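Local coordinates for putative permease protein, ABC transporter (PDB 3IS6) that probably serves as the MacB-like periplasmic core domain of a membrane permease thought to take part in ABC-type transport, at residues R6-H11 / F226-L231; I14-T19 / I181-L186; L56-T61 / E84-D89; M68-N73 / K127-A132. All blocks are in the same frame, centred on the assembly; numbering follows the deposited sequence.

Contact 1: residues R6-H11 / F226-L231; sequences RDFPHH and FNRLRL
Arg228 reaches across to the Phe8 ring and to the backbone carbonyl of Arg6, joining the N-terminal loop to the loop that follows strand 218-225. Arg228 CB begins beside its own segment, 3.8 Å from CE2 of Phe226. CG, placed between the backbone N and the carbonyl carbon (chi1 90°), starts an extended chain that runs out to NE. Arg228 CD is the first atom to press on the opposite loop, 3.6 Å from Phe8 CE2. At the tip, CZ stands over the face of the Phe8 ring in a cation-pi contact, with NH1 poised above the ring centre. The guanidinium is not stacked on the ring, however: the two planes are 69° apart.

This bridge joins two irregular loops, one leading into strand 14-23 and the other leaving strand 218-225; the first belongs to the MacB-like periplasmic core. A type II beta turn from Phe8 to His11 leads the chain toward strand 14-23, while an Asx turn at Asn227, whose OD1 accepts from Leu229 N, shapes the other loop.

Beyond the ring, the end of the guanidinium closes on a single oxygen. Arg228 NH1 donates to Arg6 O at 2.8 Å, within the carbonyl plane, and Arg228 NH2 donates to the same Arg6 O at 3.0 Å from above that plane. Both bonds lie in the guanidinium plane, which fixes its rotation. Phe8 CE2 also approaches the edge of the Phe226 ring, and a water donates to both His11 O and Phe226 O. Phe91 packs edge-to-face with Phe8 and accepts a hydrogen bond from Arg6 NH2 at its carbonyl.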
# COMPACT_ATOMS: atom_id res chain seq x y z
N ARG A 6 -23.71 -23.20 -2.18
CA ARG A 6 -24.37 -22.32 -3.07
C ARG A 6 -23.58 -21.97 -4.30
O ARG A 6 -22.39 -21.84 -4.26
CB ARG A 6 -24.77 -21.04 -2.32
CG ARG A 6 -23.77 -20.47 -1.36
CD ARG A 6 -24.24 -19.12 -0.79
NE ARG A 6 -23.37 -18.00 -1.14
CZ ARG A 6 -22.26 -17.71 -0.48
NH1 ARG A 6 -21.91 -18.47 0.56
NH2 ARG A 6 -21.51 -16.68 -0.87
N ASP A 7 -24.28 -21.80 -5.39
CA ASP A 7 -23.79 -21.09 -6.53
C ASP A 7 -23.83 -19.61 -6.23
O ASP A 7 -24.70 -19.16 -5.55
CB ASP A 7 -24.66 -21.33 -7.72
CG ASP A 7 -24.75 -22.77 -8.10
OD1 ASP A 7 -23.76 -23.48 -8.07
OD2 ASP A 7 -25.85 -23.16 -8.47
N PHE A 8 -22.91 -18.87 -6.80
CA PHE A 8 -22.92 -17.44 -6.76
C PHE A 8 -24.10 -16.94 -7.61
O PHE A 8 -24.57 -17.64 -8.46
CB PHE A 8 -21.62 -16.91 -7.31
CG PHE A 8 -20.43 -17.19 -6.46
CD1 PHE A 8 -20.46 -17.04 -5.10
CD2 PHE A 8 -19.25 -17.59 -7.03
CE1 PHE A 8 -19.37 -17.28 -4.34
CE2 PHE A 8 -18.17 -17.83 -6.27
CZ PHE A 8 -18.22 -17.68 -4.93
N PRO A 9 -24.56 -15.73 -7.37
CA PRO A 9 -25.66 -15.19 -8.17
C PRO A 9 -25.29 -15.05 -9.63
O PRO A 9 -24.24 -14.61 -9.93
CB PRO A 9 -25.86 -13.82 -7.55
CG PRO A 9 -25.39 -13.94 -6.23
CD PRO A 9 -24.27 -14.86 -6.24
N HIS A 10 -26.15 -15.47 -10.53
CA HIS A 10 -25.93 -15.28 -11.93
C HIS A 10 -24.59 -15.82 -12.40
O HIS A 10 -23.95 -15.24 -13.22
CB HIS A 10 -26.06 -13.83 -12.26
CG HIS A 10 -27.22 -13.19 -11.60
ND1 HIS A 10 -28.52 -13.50 -11.93
CD2 HIS A 10 -27.29 -12.27 -10.62
CE1 HIS A 10 -29.34 -12.80 -11.18
NE2 HIS A 10 -28.62 -12.05 -10.37
N HIS A 11 -24.20 -16.96 -11.86
CA HIS A 11 -22.85 -17.48 -12.03
C HIS A 11 -22.50 -17.81 -13.44
O HIS A 11 -21.37 -17.78 -13.84
CB HIS A 11 -22.58 -18.63 -11.11
CG HIS A 11 -23.22 -19.89 -11.53
ND1 HIS A 11 -24.53 -20.17 -11.27
CD2 HIS A 11 -22.73 -20.95 -12.20
CE1 HIS A 11 -24.82 -21.35 -11.76
NE2 HIS A 11 -23.75 -21.84 -12.34
N PHE A 226 -16.00 -17.47 -15.65
CA PHE A 226 -15.34 -17.76 -14.40
C PHE A 226 -15.75 -19.10 -13.89
O PHE A 226 -16.87 -19.32 -13.63
CB PHE A 226 -15.70 -16.67 -13.39
CG PHE A 226 -15.21 -16.93 -12.00
CD1 PHE A 226 -13.89 -17.17 -11.75
CD2 PHE A 226 -16.08 -16.92 -10.95
CE1 PHE A 226 -13.47 -17.41 -10.47
CE2 PHE A 226 -15.66 -17.15 -9.70
CZ PHE A 226 -14.36 -17.39 -9.45
N ASN A 227 -14.78 -19.99 -13.75
CA ASN A 227 -14.97 -21.26 -13.08
C ASN A 227 -14.25 -21.24 -11.74
O ASN A 227 -13.08 -21.22 -11.69
CB ASN A 227 -14.43 -22.39 -13.95
CG ASN A 227 -14.64 -23.75 -13.35
OD1 ASN A 227 -14.83 -23.90 -12.18
ND2 ASN A 227 -14.61 -24.75 -14.18
N ARG A 228 -15.02 -21.26 -10.68
CA ARG A 228 -14.53 -21.11 -9.33
C ARG A 228 -13.77 -22.28 -8.76
O ARG A 228 -13.15 -22.17 -7.77
CB ARG A 228 -15.66 -20.70 -8.39
CG ARG A 228 -16.39 -21.81 -7.77
CD ARG A 228 -17.55 -21.35 -6.94
NE ARG A 228 -18.19 -22.41 -6.20
CZ ARG A 228 -19.38 -22.33 -5.63
NH1 ARG A 228 -20.09 -21.23 -5.69
NH2 ARG A 228 -19.86 -23.35 -4.97
N LEU A 229 -13.89 -23.44 -9.37
CA LEU A 229 -13.48 -24.64 -8.69
C LEU A 229 -12.01 -24.64 -8.38
O LEU A 229 -11.21 -24.46 -9.23
CB LEU A 229 -13.83 -25.84 -9.55
CG LEU A 229 -13.42 -27.21 -9.04
CD1 LEU A 229 -14.11 -27.57 -7.82
CD2 LEU A 229 -13.61 -28.22 -10.09
N ARG A 230 -11.70 -24.81 -7.12
CA ARG A 230 -10.36 -25.07 -6.67
C ARG A 230 -10.45 -25.98 -5.46
O ARG A 230 -10.73 -25.55 -4.40
CB ARG A 230 -9.62 -23.79 -6.34
CG ARG A 230 -8.15 -23.98 -6.19
CD ARG A 230 -7.42 -22.79 -5.67
NE ARG A 230 -7.30 -21.78 -6.69
CZ ARG A 230 -7.01 -20.51 -6.46
NH1 ARG A 230 -6.81 -20.08 -5.24
NH2 ARG A 230 -6.94 -19.69 -7.48
N LEU A 231 -10.26 -27.26 -5.67
CA LEU A 231 -10.42 -28.25 -4.63
C LEU A 231 -9.38 -28.16 -3.55
O LEU A 231 -8.25 -27.97 -3.82
CB LEU A 231 -10.40 -29.63 -5.24
CG LEU A 231 -11.49 -29.97 -6.24
CD1 LEU A 231 -11.03 -31.02 -7.11
CD2 LEU A 231 -12.72 -30.36 -5.53
O HOH W 1 -19.06 -18.11 -12.33

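Contact 2: residues I14-T19 / I181-L186; sequences ICIVKT and IAYVRL
Ile14, Cys15 and Ile16 pair antiparallel with Arg185, Val184 and Tyr183 in the buried part of the mixed sheet, where strand 181-186 lies between strands 14-23 and 54-70. Cys15 and Val184 form the hydrogen-bonded pair: Cys15 N donates to Val184 O and Val184 N to Cys15 O, each at 2.9 Å and nearly straight. The strands are twisted, their directions 142° apart, and the pairing weakens along 14-19. Val17 N reaches Ala182 O, at 3.2 Å with a bent angle of 139°, but a water completes the pair by accepting from Ala182 N and donating to Val17 O.

On the face they share with Ile14 and Arg185, Ile16 and Tyr183 run alongside each other in the same direction. Ile16 CG2, anti to its carbonyl carbon, meets Tyr183 CD1 at 3.6 Å, and CG2 of Ile181 sits over one face of the tyrosine ring, toward its rim. Phe91 and Phe226 add edge-to-face contacts to this ring.

The face carrying Cys15 and Val184 is apolar. Cys15 SG touches Leu186 CD1 at 3.9 Å, and Val17 CG2 meets Ala182 CB at 3.7 Å as well as CG2 of Val184; helix 43-50 packs against Val17 and Ala182. Backbone bonds supply the polar part of the join across the strands, apolar side chains most of the rest, and Glu55 meets the charge of Arg185.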
# COMPACT_ATOMS: atom_id res chain seq x y z
N ILE A 14 -20.81 -14.66 -14.99
CA ILE A 14 -19.61 -14.07 -14.45
C ILE A 14 -18.38 -14.49 -15.21
O ILE A 14 -18.18 -15.63 -15.45
CB ILE A 14 -19.42 -14.45 -12.98
CG1 ILE A 14 -20.64 -14.08 -12.18
CG2 ILE A 14 -18.20 -13.81 -12.44
CD1 ILE A 14 -20.60 -14.56 -10.81
N CYS A 15 -17.56 -13.51 -15.53
CA CYS A 15 -16.30 -13.67 -16.19
C CYS A 15 -15.18 -13.04 -15.36
O CYS A 15 -15.44 -12.26 -14.51
CB CYS A 15 -16.32 -12.99 -17.55
SG CYS A 15 -17.49 -13.60 -18.71
N ILE A 16 -13.95 -13.40 -15.65
CA ILE A 16 -12.80 -12.72 -15.15
C ILE A 16 -12.04 -12.16 -16.33
O ILE A 16 -12.22 -12.60 -17.43
CB ILE A 16 -11.85 -13.58 -14.29
CG1 ILE A 16 -11.29 -14.76 -15.05
CG2 ILE A 16 -12.51 -14.06 -13.06
CD1 ILE A 16 -9.95 -15.24 -14.55
N VAL A 17 -11.19 -11.19 -16.07
CA VAL A 17 -10.45 -10.55 -17.09
C VAL A 17 -9.08 -11.15 -17.17
O VAL A 17 -8.35 -11.11 -16.25
CB VAL A 17 -10.28 -9.07 -16.84
CG1 VAL A 17 -9.56 -8.47 -17.91
CG2 VAL A 17 -11.58 -8.40 -16.61
N LYS A 18 -8.78 -11.69 -18.32
CA LYS A 18 -7.50 -12.28 -18.63
C LYS A 18 -6.71 -11.39 -19.57
O LYS A 18 -7.24 -10.55 -20.23
CB LYS A 18 -7.65 -13.67 -19.24
CG LYS A 18 -8.49 -14.62 -18.46
CD LYS A 18 -7.71 -15.77 -17.99
CE LYS A 18 -6.75 -16.22 -19.01
NZ LYS A 18 -5.57 -16.71 -18.41
N THR A 19 -5.42 -11.60 -19.59
CA THR A 19 -4.52 -10.84 -20.40
C THR A 19 -3.67 -11.79 -21.21
O THR A 19 -3.13 -12.72 -20.66
CB THR A 19 -3.59 -10.02 -19.54
OG1 THR A 19 -4.34 -9.32 -18.55
CG2 THR A 19 -2.82 -9.04 -20.35
N ILE A 181 -7.78 -9.26 -9.26
CA ILE A 181 -8.64 -10.07 -10.05
C ILE A 181 -9.87 -9.24 -10.35
O ILE A 181 -10.45 -8.67 -9.48
CB ILE A 181 -9.08 -11.31 -9.34
CG1 ILE A 181 -7.90 -12.15 -8.90
CG2 ILE A 181 -9.94 -12.11 -10.21
CD1 ILE A 181 -8.28 -13.26 -8.09
N ALA A 182 -10.24 -9.18 -11.60
CA ALA A 182 -11.36 -8.39 -11.99
C ALA A 182 -12.48 -9.29 -12.45
O ALA A 182 -12.33 -10.02 -13.37
CB ALA A 182 -10.98 -7.49 -13.07
N TYR A 183 -13.60 -9.19 -11.77
CA TYR A 183 -14.76 -9.97 -12.05
C TYR A 183 -15.79 -9.10 -12.73
O TYR A 183 -16.04 -8.01 -12.32
CB TYR A 183 -15.35 -10.51 -10.78
CG TYR A 183 -14.45 -11.41 -9.95
CD1 TYR A 183 -14.33 -12.74 -10.21
CD2 TYR A 183 -13.73 -10.90 -8.89
CE1 TYR A 183 -13.55 -13.53 -9.46
CE2 TYR A 183 -12.93 -11.69 -8.15
CZ TYR A 183 -12.85 -13.01 -8.42
OH TYR A 183 -12.06 -13.79 -7.67
N VAL A 184 -16.35 -9.61 -13.79
CA VAL A 184 -17.31 -8.91 -14.59
C VAL A 184 -18.58 -9.72 -14.80
O VAL A 184 -18.51 -10.80 -15.28
CB VAL A 184 -16.72 -8.64 -15.94
CG1 VAL A 184 -17.61 -7.87 -16.77
CG2 VAL A 184 -15.44 -7.97 -15.84
N ARG A 185 -19.73 -9.17 -14.47
CA ARG A 185 -20.97 -9.82 -14.78
C ARG A 185 -21.65 -9.17 -15.97
O ARG A 185 -21.98 -8.03 -15.93
CB ARG A 185 -21.91 -9.80 -13.60
CG ARG A 185 -23.16 -10.56 -13.79
CD ARG A 185 -24.29 -9.97 -13.04
NE ARG A 185 -24.14 -10.14 -11.63
CZ ARG A 185 -24.66 -9.34 -10.74
NH1 ARG A 185 -25.40 -8.32 -11.11
NH2 ARG A 185 -24.45 -9.57 -9.47
N LEU A 186 -21.83 -9.94 -17.02
CA LEU A 186 -22.50 -9.50 -18.22
C LEU A 186 -24.02 -9.60 -18.17
O LEU A 186 -24.56 -10.44 -17.52
CB LEU A 186 -21.98 -10.29 -19.41
CG LEU A 186 -20.50 -10.38 -19.55
CD1 LEU A 186 -20.11 -11.35 -20.55
CD2 LEU A 186 -19.94 -9.08 -19.86
O HOH W 2 -8.50 -10.88 -13.52

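Contact 3: residues L56-T61 / E84-D89; sequences LATRTT and EPAFLD
Glu84 spreads its carboxylate between Thr58 and Arg59, and the segment it opens then turns into a short helix set against strand 54-70. Glu84, extended beyond CG, and Thr58 pass alongside each other, heading opposite ways. Glu84 OE1 accepts from Thr58 OG1 at 2.6 Å through its anti lone pair, and takes a weak bond from Arg59 N. The other oxygen, Glu84 OE2, receives Arg59 NE at 2.9 Å in a nearly straight salt bridge (166°). That oxygen lies close to the guanidinium plane, whereas NE comes from well above the carboxylate plane; the two groups are turned 80° against each other. The backbone is tied in as well: a water accepts from Glu84 N and donates to Thr58 OG1 and to Arg59 O, so Thr58 OG1 both gives and receives a hydrogen bond.

Ala86 brings its CB to 3.7 Å from Thr58 OG1 and more loosely toward Leu56 CD1. Next, Phe87 N bonds back to Glu84 O, and its ring, with CG anti to the backbone N (chi1 177°), is set nearly perpendicular to the Thr60 side chain, Phe87 CD1 lying 3.7 Å from Thr60 CG2.

Leu81 of strand 74-83 and Phe91, the latter edge-to-face, also pack on Phe87. Arg59 has a second partner in Gly41 O and rests on helix 43-50, while strand 181-186 hydrogen-bonds along 56-60, and the short helix 86-90 lies against this part of strand 54-70.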
# COMPACT_ATOMS: atom_id res chain seq x y z
N LEU A 56 -22.13 -5.48 -13.96
CA LEU A 56 -21.39 -5.10 -12.80
C LEU A 56 -19.95 -5.55 -12.97
O LEU A 56 -19.73 -6.58 -13.53
CB LEU A 56 -22.01 -5.76 -11.59
CG LEU A 56 -21.46 -5.52 -10.19
CD1 LEU A 56 -21.78 -4.13 -9.79
CD2 LEU A 56 -21.98 -6.46 -9.20
N ALA A 57 -19.00 -4.77 -12.49
CA ALA A 57 -17.62 -5.17 -12.37
C ALA A 57 -17.03 -4.81 -11.02
O ALA A 57 -17.36 -3.83 -10.47
CB ALA A 57 -16.82 -4.59 -13.41
N THR A 58 -16.16 -5.65 -10.51
CA THR A 58 -15.53 -5.43 -9.24
C THR A 58 -14.13 -6.03 -9.20
O THR A 58 -13.82 -6.85 -10.00
CB THR A 58 -16.41 -5.89 -8.07
OG1 THR A 58 -16.00 -5.25 -6.87
CG2 THR A 58 -16.38 -7.37 -7.86
N ARG A 59 -13.32 -5.60 -8.26
CA ARG A 59 -11.94 -6.00 -8.15
C ARG A 59 -11.59 -6.47 -6.75
O ARG A 59 -12.08 -5.98 -5.80
CB ARG A 59 -11.02 -4.86 -8.56
CG ARG A 59 -11.10 -3.62 -7.69
CD ARG A 59 -10.39 -2.45 -8.28
NE ARG A 59 -10.92 -1.20 -7.78
CZ ARG A 59 -10.38 -0.01 -7.96
NH1 ARG A 59 -9.27 0.15 -8.62
NH2 ARG A 59 -10.98 1.04 -7.46
N THR A 60 -10.71 -7.45 -6.67
CA THR A 60 -10.13 -7.88 -5.42
C THR A 60 -8.61 -8.03 -5.53
O THR A 60 -8.09 -8.17 -6.59
CB THR A 60 -10.71 -9.22 -4.94
OG1 THR A 60 -10.33 -10.26 -5.81
CG2 THR A 60 -12.19 -9.18 -4.89
N THR A 61 -7.92 -7.95 -4.41
CA THR A 61 -6.54 -8.38 -4.32
C THR A 61 -6.27 -9.13 -3.02
O THR A 61 -6.64 -8.68 -1.98
CB THR A 61 -5.54 -7.24 -4.58
OG1 THR A 61 -4.22 -7.76 -4.60
CG2 THR A 61 -5.62 -6.20 -3.54
N GLU A 84 -14.20 -4.63 -2.63
CA GLU A 84 -15.12 -3.52 -2.74
C GLU A 84 -16.47 -3.91 -2.16
O GLU A 84 -16.75 -5.06 -2.01
CB GLU A 84 -15.27 -3.08 -4.19
CG GLU A 84 -14.00 -2.74 -4.91
CD GLU A 84 -14.20 -2.25 -6.31
OE1 GLU A 84 -15.00 -2.82 -7.05
OE2 GLU A 84 -13.58 -1.28 -6.68
N PRO A 85 -17.32 -2.94 -1.87
CA PRO A 85 -18.64 -3.26 -1.37
C PRO A 85 -19.40 -4.12 -2.37
O PRO A 85 -20.16 -4.93 -1.99
CB PRO A 85 -19.26 -1.90 -1.19
CG PRO A 85 -18.14 -1.11 -0.74
CD PRO A 85 -16.97 -1.57 -1.50
N ALA A 86 -19.10 -3.98 -3.64
CA ALA A 86 -19.75 -4.74 -4.66
C ALA A 86 -19.44 -6.23 -4.60
O ALA A 86 -20.15 -7.01 -5.14
CB ALA A 86 -19.44 -4.20 -5.96
N PHE A 87 -18.41 -6.60 -3.89
CA PHE A 87 -18.04 -7.99 -3.74
C PHE A 87 -19.21 -8.71 -3.11
O PHE A 87 -19.51 -9.79 -3.45
CB PHE A 87 -16.84 -8.06 -2.81
CG PHE A 87 -16.37 -9.44 -2.49
CD1 PHE A 87 -15.42 -10.06 -3.26
CD2 PHE A 87 -16.79 -10.09 -1.39
CE1 PHE A 87 -14.97 -11.28 -2.95
CE2 PHE A 87 -16.32 -11.31 -1.09
CZ PHE A 87 -15.41 -11.90 -1.87
N LEU A 88 -19.86 -8.06 -2.18
CA LEU A 88 -20.97 -8.65 -1.52
C LEU A 88 -22.11 -8.94 -2.47
O LEU A 88 -22.76 -9.92 -2.33
CB LEU A 88 -21.44 -7.74 -0.39
CG LEU A 88 -20.80 -7.76 0.98
CD1 LEU A 88 -19.41 -8.02 1.01
CD2 LEU A 88 -21.11 -6.53 1.76
N ASP A 89 -22.39 -8.03 -3.36
CA ASP A 89 -23.36 -8.24 -4.40
C ASP A 89 -22.99 -9.28 -5.46
O ASP A 89 -23.72 -10.17 -5.74
CB ASP A 89 -23.71 -6.90 -5.02
CG ASP A 89 -24.45 -5.98 -4.04
OD1 ASP A 89 -25.16 -6.48 -3.18
OD2 ASP A 89 -24.29 -4.76 -4.13
O HOH W 3 -14.58 -6.50 -4.73

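Contact 4: residues M68-N73 / K127-A132; sequences MILEDN and KRLRPA
Met68, a selenomethionine here, lies across Leu129, nearly perpendicular to it, on the tight, buried side of this antiparallel strand pair. The Met68 chain bends at chi2 and chi3, which folds Met68 CE back to 3.8 Å from Leu129 CB and sets SE beside CA of Pro131, on which Val237 of the second subunit also packs. Leu70 CD1 reaches Leu129 CD2 at 4.0 Å and also touches CB of Lys127. Met120 and strands 140-146 and 159-162 close over this apolar patch. Between the strands, Ile69 N and Arg130 O, Arg130 N and Ile69 O, and Glu71 N and Arg128 O are joined by backbone hydrogen bonds.

The surface side is looser and charged. Glu71, bent at chi2 (-66°), offers its carboxylate to the side of the Arg128 guanidinium, Arg128 NH2 donating to Glu71 OE1 at 3.0 Å along the syn lone pair and Arg128 NE to Glu71 OE2 at 3.2 Å. Arg128 N also donates to Glu71 OE2, at 2.8 Å and from the same face as NE, so that oxygen is gripped twice. Asp72 OD1 meets Arg130 NH1 in a second salt bridge, though its very short length is doubtful; Arg130 NE and NH2 are held by the carbonyls of Arg138 and Asp137.

Leu70 O accepts from Asn73 N where the chain reverses between strands 54-70 and 74-83: a beta-hairpin tip, flanked by strand 128-131 and tied to it by the Glu71-Arg128 salt bridge.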
# COMPACT_ATOMS: atom_id res chain seq x y z
N MSE A 68 -3.11 -11.93 13.41
CA MSE A 68 -3.84 -10.84 14.02
C MSE A 68 -4.06 -11.13 15.51
O MSE A 68 -4.35 -12.22 15.85
CB MSE A 68 -5.20 -10.65 13.37
CG MSE A 68 -5.21 -10.34 11.93
SE MSE A 68 -4.45 -8.70 11.40
CE MSE A 68 -5.78 -7.55 11.84
N ILE A 69 -3.93 -10.14 16.36
CA ILE A 69 -4.21 -10.25 17.73
C ILE A 69 -5.57 -9.60 18.06
O ILE A 69 -5.79 -8.48 17.69
CB ILE A 69 -3.09 -9.65 18.60
CG1 ILE A 69 -1.77 -10.35 18.30
CG2 ILE A 69 -3.45 -9.78 20.09
CD1 ILE A 69 -0.57 -9.76 19.01
N LEU A 70 -6.42 -10.30 18.77
CA LEU A 70 -7.74 -9.79 19.09
C LEU A 70 -7.75 -9.21 20.49
O LEU A 70 -7.41 -9.87 21.40
CB LEU A 70 -8.75 -10.90 19.02
CG LEU A 70 -10.19 -10.59 19.35
CD1 LEU A 70 -10.79 -9.64 18.41
CD2 LEU A 70 -10.97 -11.84 19.46
N GLU A 71 -8.08 -7.95 20.63
CA GLU A 71 -8.23 -7.33 21.94
C GLU A 71 -7.00 -7.55 22.81
O GLU A 71 -7.11 -7.84 23.96
CB GLU A 71 -9.49 -7.78 22.64
CG GLU A 71 -10.79 -7.28 22.03
CD GLU A 71 -10.99 -5.77 22.12
OE1 GLU A 71 -10.42 -5.13 22.98
OE2 GLU A 71 -11.72 -5.19 21.32
N ASP A 72 -5.84 -7.48 22.21
CA ASP A 72 -4.59 -7.52 22.90
C ASP A 72 -4.31 -8.83 23.59
O ASP A 72 -3.48 -8.87 24.42
CB ASP A 72 -4.51 -6.40 23.93
CG ASP A 72 -4.59 -5.02 23.32
OD1 ASP A 72 -3.76 -4.69 22.51
OD2 ASP A 72 -5.48 -4.26 23.63
N ASN A 73 -4.99 -9.89 23.24
CA ASN A 73 -4.73 -11.17 23.87
C ASN A 73 -4.36 -12.32 22.93
O ASN A 73 -3.23 -12.62 22.77
CB ASN A 73 -5.91 -11.56 24.75
CG ASN A 73 -5.67 -12.79 25.60
OD1 ASN A 73 -4.59 -13.29 25.69
ND2 ASN A 73 -6.71 -13.26 26.21
N LYS A 127 -15.40 -5.68 18.26
CA LYS A 127 -14.09 -5.93 18.82
C LYS A 127 -12.95 -5.43 17.92
O LYS A 127 -13.12 -5.16 16.77
CB LYS A 127 -13.94 -7.39 19.17
CG LYS A 127 -14.69 -7.79 20.39
CD LYS A 127 -14.60 -9.25 20.66
CE LYS A 127 -14.70 -9.58 22.12
NZ LYS A 127 -14.71 -10.98 22.40
N ARG A 128 -11.78 -5.32 18.49
CA ARG A 128 -10.66 -4.71 17.80
C ARG A 128 -9.50 -5.68 17.53
O ARG A 128 -9.12 -6.43 18.39
CB ARG A 128 -10.18 -3.50 18.57
CG ARG A 128 -11.18 -2.37 18.64
CD ARG A 128 -10.88 -1.41 19.78
NE ARG A 128 -10.88 -2.09 21.07
CZ ARG A 128 -11.08 -1.51 22.25
NH1 ARG A 128 -11.29 -0.21 22.33
NH2 ARG A 128 -11.04 -2.22 23.34
N LEU A 129 -8.98 -5.61 16.32
CA LEU A 129 -7.93 -6.46 15.80
C LEU A 129 -6.71 -5.63 15.40
O LEU A 129 -6.85 -4.58 14.88
CB LEU A 129 -8.40 -7.17 14.54
CG LEU A 129 -9.28 -8.39 14.57
CD1 LEU A 129 -9.72 -8.78 13.25
CD2 LEU A 129 -8.54 -9.48 15.15
N ARG A 130 -5.52 -6.14 15.61
CA ARG A 130 -4.35 -5.54 15.01
C ARG A 130 -3.29 -6.57 14.64
O ARG A 130 -3.28 -7.64 15.13
CB ARG A 130 -3.80 -4.43 15.86
CG ARG A 130 -3.11 -4.86 17.04
CD ARG A 130 -2.49 -3.69 17.74
NE ARG A 130 -3.45 -2.73 18.20
CZ ARG A 130 -3.93 -2.72 19.42
NH1 ARG A 130 -3.53 -3.64 20.25
NH2 ARG A 130 -4.81 -1.82 19.80
N PRO A 131 -2.40 -6.21 13.75
CA PRO A 131 -1.40 -7.16 13.30
C PRO A 131 -0.57 -7.55 14.47
O PRO A 131 -0.30 -6.76 15.31
CB PRO A 131 -0.59 -6.35 12.31
CG PRO A 131 -1.41 -5.31 11.92
CD PRO A 131 -2.23 -4.94 13.06
N ALA A 132 -0.15 -8.78 14.50
CA ALA A 132 0.47 -9.30 15.66
C ALA A 132 1.72 -8.53 16.05
O ALA A 132 2.02 -8.43 17.18
CB ALA A 132 0.77 -10.74 15.49

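In the fold
Contacts 1, 2 and 3 form one cluster, with centres 11 to 15 Å apart, whereas contact 4 lies 26 Å from contact 3 and 34 Å from contact 2 between centres. Contact 1 adjoins contact 2 where the loop leaves strand 218-225: Phe226 N probably bonds to Ile14 O at 2.9 Å. Contact 2 meets contact 3 through strand 181-186, Arg185 N probably donating to Leu56 O at 2.8 Å and Ile181 N to Thr60 O at 2.9 Å. Contact 4 does not touch the others, but the long strand 54-70 carries contact 3 near the middle of the chain and contact 4 at its far tip, about 14 Å away between nearest atoms.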